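Local structure of phthiocerol synthesis polyketide synthase type I PpsC (Mycobacterium tuberculosis, 7AHB) at residues Ala161-Ser164 with Arg165-Pro169; Lys101-Gly105 with Ile106-Gln110; Ala246-Pro249 with Ala250-Glu254. The protein builds part of the phthiocerol chain as a modular type I polyketide synthase, its acyltransferase domain probably selecting the extender unit and loading it onto the acyl carrier protein. All blocks are in the same frame, centred on the assembly; numbering follows the deposited sequence.

Contact 1 of 3, residues Ala161-Ser164 with Arg165-Pro169; sequences AVRS and RLMAP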
loop_
_atom_site.group_PDB
_atom_site.type_symbol
_atom_site.label_atom_id
_atom_site.label_comp_id
_atom_site.label_asym_id
_atom_site.label_seq_id
_atom_site.Cartn_x
_atom_site.Cartn_y
_atom_site.Cartn_z
ATOM N N ALA A 161 10.612 -4.284 -9.080
ATOM C CA ALA A 161 11.467 -5.416 -9.426
ATOM C C ALA A 161 12.816 -5.338 -8.726
ATOM O O ALA A 161 13.297 -6.333 -8.168
ATOM C CB ALA A 161 11.680 -5.470 -10.934
ATOM N N VAL A 162 13.444 -4.159 -8.757
ATOM C CA VAL A 162 14.746 -3.982 -8.121
ATOM C C VAL A 162 14.626 -4.191 -6.614
ATOM O O VAL A 162 15.325 -5.016 -6.025
ATOM C CB VAL A 162 15.317 -2.589 -8.442
ATOM C CG1 VAL A 162 16.539 -2.311 -7.581
ATOM C CG2 VAL A 162 15.662 -2.459 -9.929
ATOM N N ARG A 163 13.741 -3.428 -5.967
ATOM C CA ARG A 163 13.625 -3.492 -4.514
ATOM C C ARG A 163 13.306 -4.904 -4.058
ATOM O O ARG A 163 13.926 -5.414 -3.120
ATOM C CB ARG A 163 12.549 -2.530 -4.008
ATOM C CG ARG A 163 12.372 -2.569 -2.480
ATOM C CD ARG A 163 11.082 -1.834 -2.076
ATOM N NE ARG A 163 9.927 -2.417 -2.761
ATOM C CZ ARG A 163 8.919 -1.715 -3.266
ATOM N NH1 ARG A 163 8.867 -0.376 -3.137
ATOM N NH2 ARG A 163 7.938 -2.360 -3.858
ATOM N N SER A 164 12.331 -5.553 -4.712
ATOM C CA SER A 164 11.916 -6.888 -4.279
ATOM C C SER A 164 13.018 -7.918 -4.487
ATOM O O SER A 164 13.153 -8.849 -3.684
ATOM C CB SER A 164 10.634 -7.317 -4.994
ATOM O OG SER A 164 10.823 -7.505 -6.366
ATOM N N ARG A 165 13.815 -7.780 -5.544
ATOM C CA ARG A 165 14.935 -8.699 -5.724
ATOM C C ARG A 165 15.991 -8.505 -4.644
ATOM O O ARG A 165 16.621 -9.478 -4.200
ATOM C CB ARG A 165 15.567 -8.513 -7.098
ATOM C CG ARG A 165 16.664 -9.524 -7.376
ATOM C CD ARG A 165 17.926 -8.858 -7.921
ATOM N NE ARG A 165 17.657 -8.085 -9.129
ATOM C CZ ARG A 165 17.816 -6.767 -9.241
ATOM N NH1 ARG A 165 18.246 -6.048 -8.211
ATOM N NH2 ARG A 165 17.520 -6.166 -10.398
ATOM N N LEU A 166 16.228 -7.252 -4.247
ATOM C CA LEU A 166 17.163 -6.969 -3.168
ATOM C C LEU A 166 16.680 -7.511 -1.824
ATOM O O LEU A 166 17.499 -7.906 -1.000
ATOM C CB LEU A 166 17.404 -5.458 -3.069
ATOM C CG LEU A 166 18.071 -4.833 -4.305
ATOM C CD1 LEU A 166 18.263 -3.348 -4.147
ATOM C CD2 LEU A 166 19.428 -5.504 -4.543
ATOM N N MET A 167 15.382 -7.502 -1.572
ATOM C CA MET A 167 14.843 -7.994 -0.322
ATOM C C MET A 167 14.666 -9.497 -0.295
ATOM O O MET A 167 14.674 -10.070 0.796
ATOM C CB MET A 167 13.503 -7.300 -0.053
ATOM C CG MET A 167 13.632 -5.792 0.200
ATOM S SD MET A 167 12.050 -4.914 0.279
ATOM C CE MET A 167 11.369 -5.660 1.751
ATOM N N ALA A 168 14.541 -10.140 -1.444
ATOM C CA ALA A 168 14.263 -11.573 -1.462
ATOM C C ALA A 168 15.259 -12.406 -0.674
ATOM O O ALA A 168 14.820 -13.327 0.040
ATOM C CB ALA A 168 14.209 -12.050 -2.913
ATOM N N PRO A 169 16.573 -12.179 -0.763
ATOM C CA PRO A 169 17.505 -13.031 -0.002
ATOM C C PRO A 169 17.288 -12.970 1.500
ATOM O O PRO A 169 17.728 -13.883 2.209
ATOM C CB PRO A 169 18.887 -12.492 -0.399
ATOM C CG PRO A 169 18.665 -11.796 -1.715
ATOM C CD PRO A 169 17.274 -11.209 -1.627
#
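Arg163 and Met167, one helical turn apart, lie side by side and point the same way, with the thioether sulphur SD of Met167 3.6 Å from CG of Arg163. Both stand near the C-terminal end of helix 153-167 in the acyltransferase domain. Four successive i to i+4 backbone bonds run through the segment. Ala161 O takes the N-H of Arg165, Val162 O that of Leu166 (N to O 3.0 Å), and Arg163 O that of Met167. The last, Ala168 N to Ser164 O at 2.9 Å, is the most bent, with an N-H...O angle of 131°, where the chain turns into 3-10 geometry at residues 168-169. The polar ends of the side chains find partners beyond this turn. Arg163 NH2 probably donates to Gln110 OE1 of helix 106-126. Ser164 OG sits between its own N and carbonyl carbon (chi1 67°), a rotamer that turns it back along the helix to hydrogen-bond Thr160 O. Arg165 bends at chi2 and chi3, so that its guanidinium doubles back past Val162, NH2 standing 4.2 Å from CG2 of Val162, and NH1 makes a salt bridge to Glu254 of helix 248-254. On the same flank CD1 of Leu166 meets CG1 of Val162 at 4.0 Å, the two side chains running alongside in one direction, and Leu166 also packs on Ala250 and Met251. Met167 reaches Met294 of helix 287-295, which Arg163 touches too. Arg163 NH2 and Ser164 OG are thus matched by an amide oxygen and a main-chain carbonyl, while the charge of Arg165 is probably balanced by Glu254; polar ties run to helices 106-126 and 248-254, apolar packing to 248-254 and 287-295.

Contact 2 of 3, residues Lys101-Gly105 with Ile106-Gln110; sequences KELVG and IEQIQ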
loop_
_atom_site.group_PDB
_atom_site.type_symbol
_atom_site.label_atom_id
_atom_site.label_comp_id
_atom_site.label_asym_id
_atom_site.label_seq_id
_atom_site.Cartn_x
_atom_site.Cartn_y
_atom_site.Cartn_z
ATOM N N LYS A 101 -3.319 -18.737 -9.727
ATOM C CA LYS A 101 -2.064 -19.223 -9.181
ATOM C C LYS A 101 -1.654 -18.369 -7.984
ATOM O O LYS A 101 -1.930 -17.168 -7.927
ATOM C CB LYS A 101 -0.970 -19.189 -10.245
ATOM C CG LYS A 101 -1.388 -19.743 -11.590
ATOM C CD LYS A 101 -0.209 -20.389 -12.299
ATOM C CE LYS A 101 -0.293 -20.214 -13.813
ATOM N NZ LYS A 101 0.816 -19.310 -14.283
ATOM N N GLU A 102 -0.991 -19.001 -7.019
ATOM C CA GLU A 102 -0.418 -18.272 -5.905
ATOM C C GLU A 102 0.843 -17.549 -6.358
ATOM O O GLU A 102 1.661 -18.092 -7.106
ATOM C CB GLU A 102 -0.108 -19.223 -4.746
ATOM C CG GLU A 102 0.423 -18.506 -3.525
ATOM C CD GLU A 102 0.631 -19.431 -2.314
ATOM O OE1 GLU A 102 0.795 -20.621 -2.498
ATOM O OE2 GLU A 102 0.641 -18.929 -1.177
ATOM N N LEU A 103 0.984 -16.307 -5.924
ATOM C CA LEU A 103 2.247 -15.593 -6.065
ATOM C C LEU A 103 3.199 -16.076 -4.971
ATOM O O LEU A 103 2.854 -16.044 -3.782
ATOM C CB LEU A 103 2.026 -14.085 -5.974
ATOM C CG LEU A 103 1.052 -13.494 -6.979
ATOM C CD1 LEU A 103 0.510 -12.152 -6.486
ATOM C CD2 LEU A 103 1.725 -13.312 -8.347
ATOM N N VAL A 104 4.373 -16.567 -5.371
ATOM C CA VAL A 104 5.329 -17.168 -4.444
ATOM C C VAL A 104 6.625 -16.376 -4.488
ATOM O O VAL A 104 7.201 -16.185 -5.562
ATOM C CB VAL A 104 5.606 -18.650 -4.783
ATOM C CG1 VAL A 104 6.723 -19.218 -3.875
ATOM C CG2 VAL A 104 4.339 -19.468 -4.657
ATOM N N GLY A 105 7.098 -15.958 -3.330
ATOM C CA GLY A 105 8.326 -15.187 -3.255
ATOM C C GLY A 105 8.049 -13.701 -3.274
ATOM O O GLY A 105 7.082 -13.228 -3.872
ATOM N N ILE A 106 8.915 -12.956 -2.576
ATOM C CA ILE A 106 8.691 -11.519 -2.409
ATOM C C ILE A 106 8.616 -10.822 -3.764
ATOM O O ILE A 106 7.899 -9.826 -3.922
ATOM C CB ILE A 106 9.799 -10.910 -1.518
ATOM C CG1 ILE A 106 9.841 -11.651 -0.186
ATOM C CG2 ILE A 106 9.579 -9.447 -1.307
ATOM C CD1 ILE A 106 10.571 -10.895 0.927
ATOM N N GLU A 107 9.373 -11.294 -4.749
ATOM C CA GLU A 107 9.360 -10.620 -6.048
ATOM C C GLU A 107 7.998 -10.773 -6.715
ATOM O O GLU A 107 7.409 -9.792 -7.177
ATOM C CB GLU A 107 10.467 -11.184 -6.939
ATOM C CG GLU A 107 11.865 -10.694 -6.558
ATOM C CD GLU A 107 12.966 -11.515 -7.187
ATOM O OE1 GLU A 107 13.646 -11.007 -8.086
ATOM O OE2 GLU A 107 13.150 -12.675 -6.780
ATOM N N GLN A 108 7.489 -12.011 -6.804
ATOM C CA GLN A 108 6.160 -12.204 -7.385
ATOM C C GLN A 108 5.080 -11.485 -6.575
ATOM O O GLN A 108 4.153 -10.884 -7.144
ATOM C CB GLN A 108 5.839 -13.693 -7.503
ATOM C CG GLN A 108 6.557 -14.358 -8.666
ATOM C CD GLN A 108 5.966 -15.698 -9.026
ATOM O OE1 GLN A 108 5.133 -16.232 -8.285
ATOM N NE2 GLN A 108 6.362 -16.239 -10.197
ATOM N N ILE A 109 5.185 -11.533 -5.244
ATOM C CA ILE A 109 4.192 -10.882 -4.384
ATOM C C ILE A 109 4.160 -9.372 -4.628
ATOM O O ILE A 109 3.090 -8.778 -4.806
ATOM C CB ILE A 109 4.473 -11.216 -2.903
ATOM C CG1 ILE A 109 4.090 -12.672 -2.620
ATOM C CG2 ILE A 109 3.724 -10.289 -1.991
ATOM C CD1 ILE A 109 4.565 -13.192 -1.255
ATOM N N GLN A 110 5.322 -8.722 -4.609
ATOM C CA GLN A 110 5.352 -7.272 -4.787
ATOM C C GLN A 110 4.968 -6.869 -6.215
ATOM O O GLN A 110 4.217 -5.897 -6.425
ATOM C CB GLN A 110 6.746 -6.730 -4.425
ATOM C CG GLN A 110 7.075 -6.763 -2.922
ATOM C CD GLN A 110 8.162 -5.706 -2.525
ATOM O OE1 GLN A 110 8.489 -4.765 -3.299
ATOM N NE2 GLN A 110 8.704 -5.852 -1.304
HETATM O O HOH W 1 3.162 -17.740 -9.593
HETATM O O HOH W 2 9.072 -14.375 -6.306
#
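The extended chain of Lys101-Val104 turns at Gly105, which has a positive phi of 93°, a backbone region readily open to glycine, and enters helix 106-126 with Gly105 as its N-cap residue. The first helical bond then closes: Ile109 N donates to Gly105 O at 2.9 Å, nearly straight. Gln108, in the first turn, reaches its side chain back along the incoming loop. With CG anti to its carbonyl carbon (chi1 -76°) and the rest extended, the amide arrives at Val104. There OE1 of Gln108 accepts the N-H of Val104 at 3.0 Å, an almost linear bond (174°) whose donor is tilted somewhat from the amide plane. A water also donates to Gln108 OE1, and its other hydrogen goes to Glu102 O, so that the amide oxygen takes two hydrogen bonds and joins the helix to the loop at both Glu102 and Val104. A second water links the Val104 carbonyl to the backbone N-H of Gln108, a position where the first turn of a helix has no carbonyl of its own to offer. Beside these polar links Leu103, the buried residue here, points toward the helix, and its CB lies 4.2 Å from CG1 of Ile109. Outside the segment, Leu103 N bonds Gln59 OE1, and the Leu103 side chain rests on Phe91 and on Val96 of helix 93-98. At the start of the helix Glu107 touches Ser164 and Arg165 of helix 153-167, and Ile106 packs on Val237. CG1 of Ile109 comes to 3.3 Å from Gly105 O, and CD2 of Leu103 lies 3.6 Å from the main-chain O of Gln108.

Contact 3 of 3, residues Ala246-Pro249 with Ala250-Glu254; sequences ALQP and AMRSE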
loop_
_atom_site.group_PDB
_atom_site.type_symbol
_atom_site.label_atom_id
_atom_site.label_comp_id
_atom_site.label_asym_id
_atom_site.label_seq_id
_atom_site.Cartn_x
_atom_site.Cartn_y
_atom_site.Cartn_z
ATOM N N ALA A 246 21.353 -1.978 4.652
ATOM C CA ALA A 246 22.206 -2.816 3.822
ATOM C C ALA A 246 21.842 -2.715 2.348
ATOM O O ALA A 246 22.710 -2.900 1.488
ATOM C CB ALA A 246 22.122 -4.267 4.293
ATOM N N LEU A 247 20.579 -2.415 2.042
ATOM C CA LEU A 247 20.082 -2.488 0.676
ATOM C C LEU A 247 20.094 -1.144 -0.043
ATOM O O LEU A 247 19.934 -1.109 -1.269
ATOM C CB LEU A 247 18.652 -3.048 0.645
ATOM C CG LEU A 247 18.438 -4.436 1.254
ATOM C CD1 LEU A 247 17.004 -4.858 1.039
ATOM C CD2 LEU A 247 19.421 -5.426 0.632
ATOM N N GLN A 248 20.297 -0.054 0.666
ATOM C CA GLN A 248 20.125 1.257 0.054
ATOM C C GLN A 248 21.171 1.547 -1.009
ATOM O O GLN A 248 20.820 2.085 -2.070
ATOM C CB GLN A 248 20.128 2.335 1.136
ATOM C CG GLN A 248 18.929 2.254 2.083
ATOM C CD GLN A 248 18.927 3.372 3.112
ATOM O OE1 GLN A 248 19.913 3.585 3.831
ATOM N NE2 GLN A 248 17.814 4.097 3.184
ATOM N N PRO A 249 22.440 1.186 -0.808
ATOM C CA PRO A 249 23.418 1.454 -1.881
ATOM C C PRO A 249 23.084 0.747 -3.174
ATOM O O PRO A 249 23.218 1.334 -4.256
ATOM C CB PRO A 249 24.745 0.966 -1.292
ATOM C CG PRO A 249 24.525 1.034 0.235
ATOM C CD PRO A 249 23.076 0.667 0.423
ATOM N N ALA A 250 22.636 -0.505 -3.095
ATOM C CA ALA A 250 22.283 -1.227 -4.314
ATOM C C ALA A 250 21.056 -0.616 -4.958
ATOM O O ALA A 250 20.983 -0.526 -6.187
ATOM C CB ALA A 250 22.044 -2.707 -4.020
ATOM N N MET A 251 20.089 -0.178 -4.146
ATOM C CA MET A 251 18.938 0.551 -4.681
ATOM C C MET A 251 19.377 1.771 -5.487
ATOM O O MET A 251 18.922 1.979 -6.613
ATOM C CB MET A 251 18.003 1.000 -3.556
ATOM C CG MET A 251 17.160 -0.090 -2.987
ATOM S SD MET A 251 15.738 -0.457 -4.006
ATOM C CE MET A 251 14.695 0.942 -3.683
ATOM N N ARG A 252 20.240 2.608 -4.911
ATOM C CA ARG A 252 20.662 3.829 -5.593
ATOM C C ARG A 252 21.462 3.519 -6.845
ATOM O O ARG A 252 21.345 4.242 -7.839
ATOM C CB ARG A 252 21.449 4.706 -4.616
ATOM C CG ARG A 252 20.522 5.299 -3.569
ATOM C CD ARG A 252 21.177 5.833 -2.330
ATOM N NE ARG A 252 20.105 6.261 -1.407
ATOM C CZ ARG A 252 20.176 6.250 -0.070
ATOM N NH1 ARG A 252 21.286 5.825 0.542
ATOM N NH2 ARG A 252 19.130 6.662 0.653
ATOM N N SER A 253 22.205 2.411 -6.846
ATOM C CA SER A 253 22.955 2.020 -8.036
ATOM C C SER A 253 22.030 1.494 -9.124
ATOM O O SER A 253 22.077 1.952 -10.273
ATOM C CB SER A 253 23.997 0.962 -7.662
ATOM O OG SER A 253 24.777 0.603 -8.769
ATOM N N GLU A 254 21.180 0.526 -8.784
ATOM C CA GLU A 254 20.378 -0.124 -9.813
ATOM C C GLU A 254 19.319 0.808 -10.391
ATOM O O GLU A 254 18.928 0.656 -11.553
ATOM C CB GLU A 254 19.705 -1.368 -9.238
ATOM C CG GLU A 254 20.669 -2.374 -8.682
ATOM C CD GLU A 254 20.749 -3.593 -9.513
ATOM O OE1 GLU A 254 21.300 -3.506 -10.642
ATOM O OE2 GLU A 254 20.261 -4.660 -9.048
HETATM O O HOH W 3 17.819 7.492 3.496
#
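Gln248 O accepts the N-H of Arg252 at 2.9 Å, nearly straight at 165°, in the short surface helix 248-254 of the acyltransferase domain. The bonds on either side of it in the chain follow the same i to i+4 pattern: Leu247 O receives Met251 N, and Pro249 O receives Ser253 N with a more bent geometry of 149°. Gln248 and Arg252 also pair by side chain, lying alongside each other and pointing the same way, Arg252 running extended from CG to NE, so that its guanidinium comes over Gln248 with one face toward CB of that residue. NH1 is the nearest atom, 3.7 Å from CB of Gln248. The amide and guanidinium planes stand 43° apart, with Gln248 NE2 and Arg252 NH2 at 3.8 Å. Gln248 NE2 is satisfied by Ala291 O of helix 287-295, on which the Arg252 side chain also rests. Met251, bent at chi2 and chi3, leads its sulphur end away from residues 246-249, against Trp290 and Met294, while its CG stays 3.4 Å from Leu247 O. At the end of the helix Glu254 O accepts a bond from Arg158 of helix 153-167. One water bridges the polar pair, lying at the guanidinium edge in plane: Arg252 NH2 donates to it at 3.2 Å, and Gln248 NE2 does so weakly at 3.4 Å.

How the contacts relate
Contact 1 lies between the other two and is the most buried; contacts 2 and 3 are at the surface and do not touch, their nearest atoms being about 8 Å apart. Helix 153-167 meets both: toward contact 2 through polar and packing contacts with the first turn of helix 106-126, toward contact 3 with a charged pair and with Leu247 against Met167. The chemistry follows position. In contact 1, along the end of a helix, two arginines reach other helices while the serine stays within its own; contact 2 settles a helix start with amide and water, and contact 3 repeats helical bonds beside an amide-guanidinium pair bridged by water.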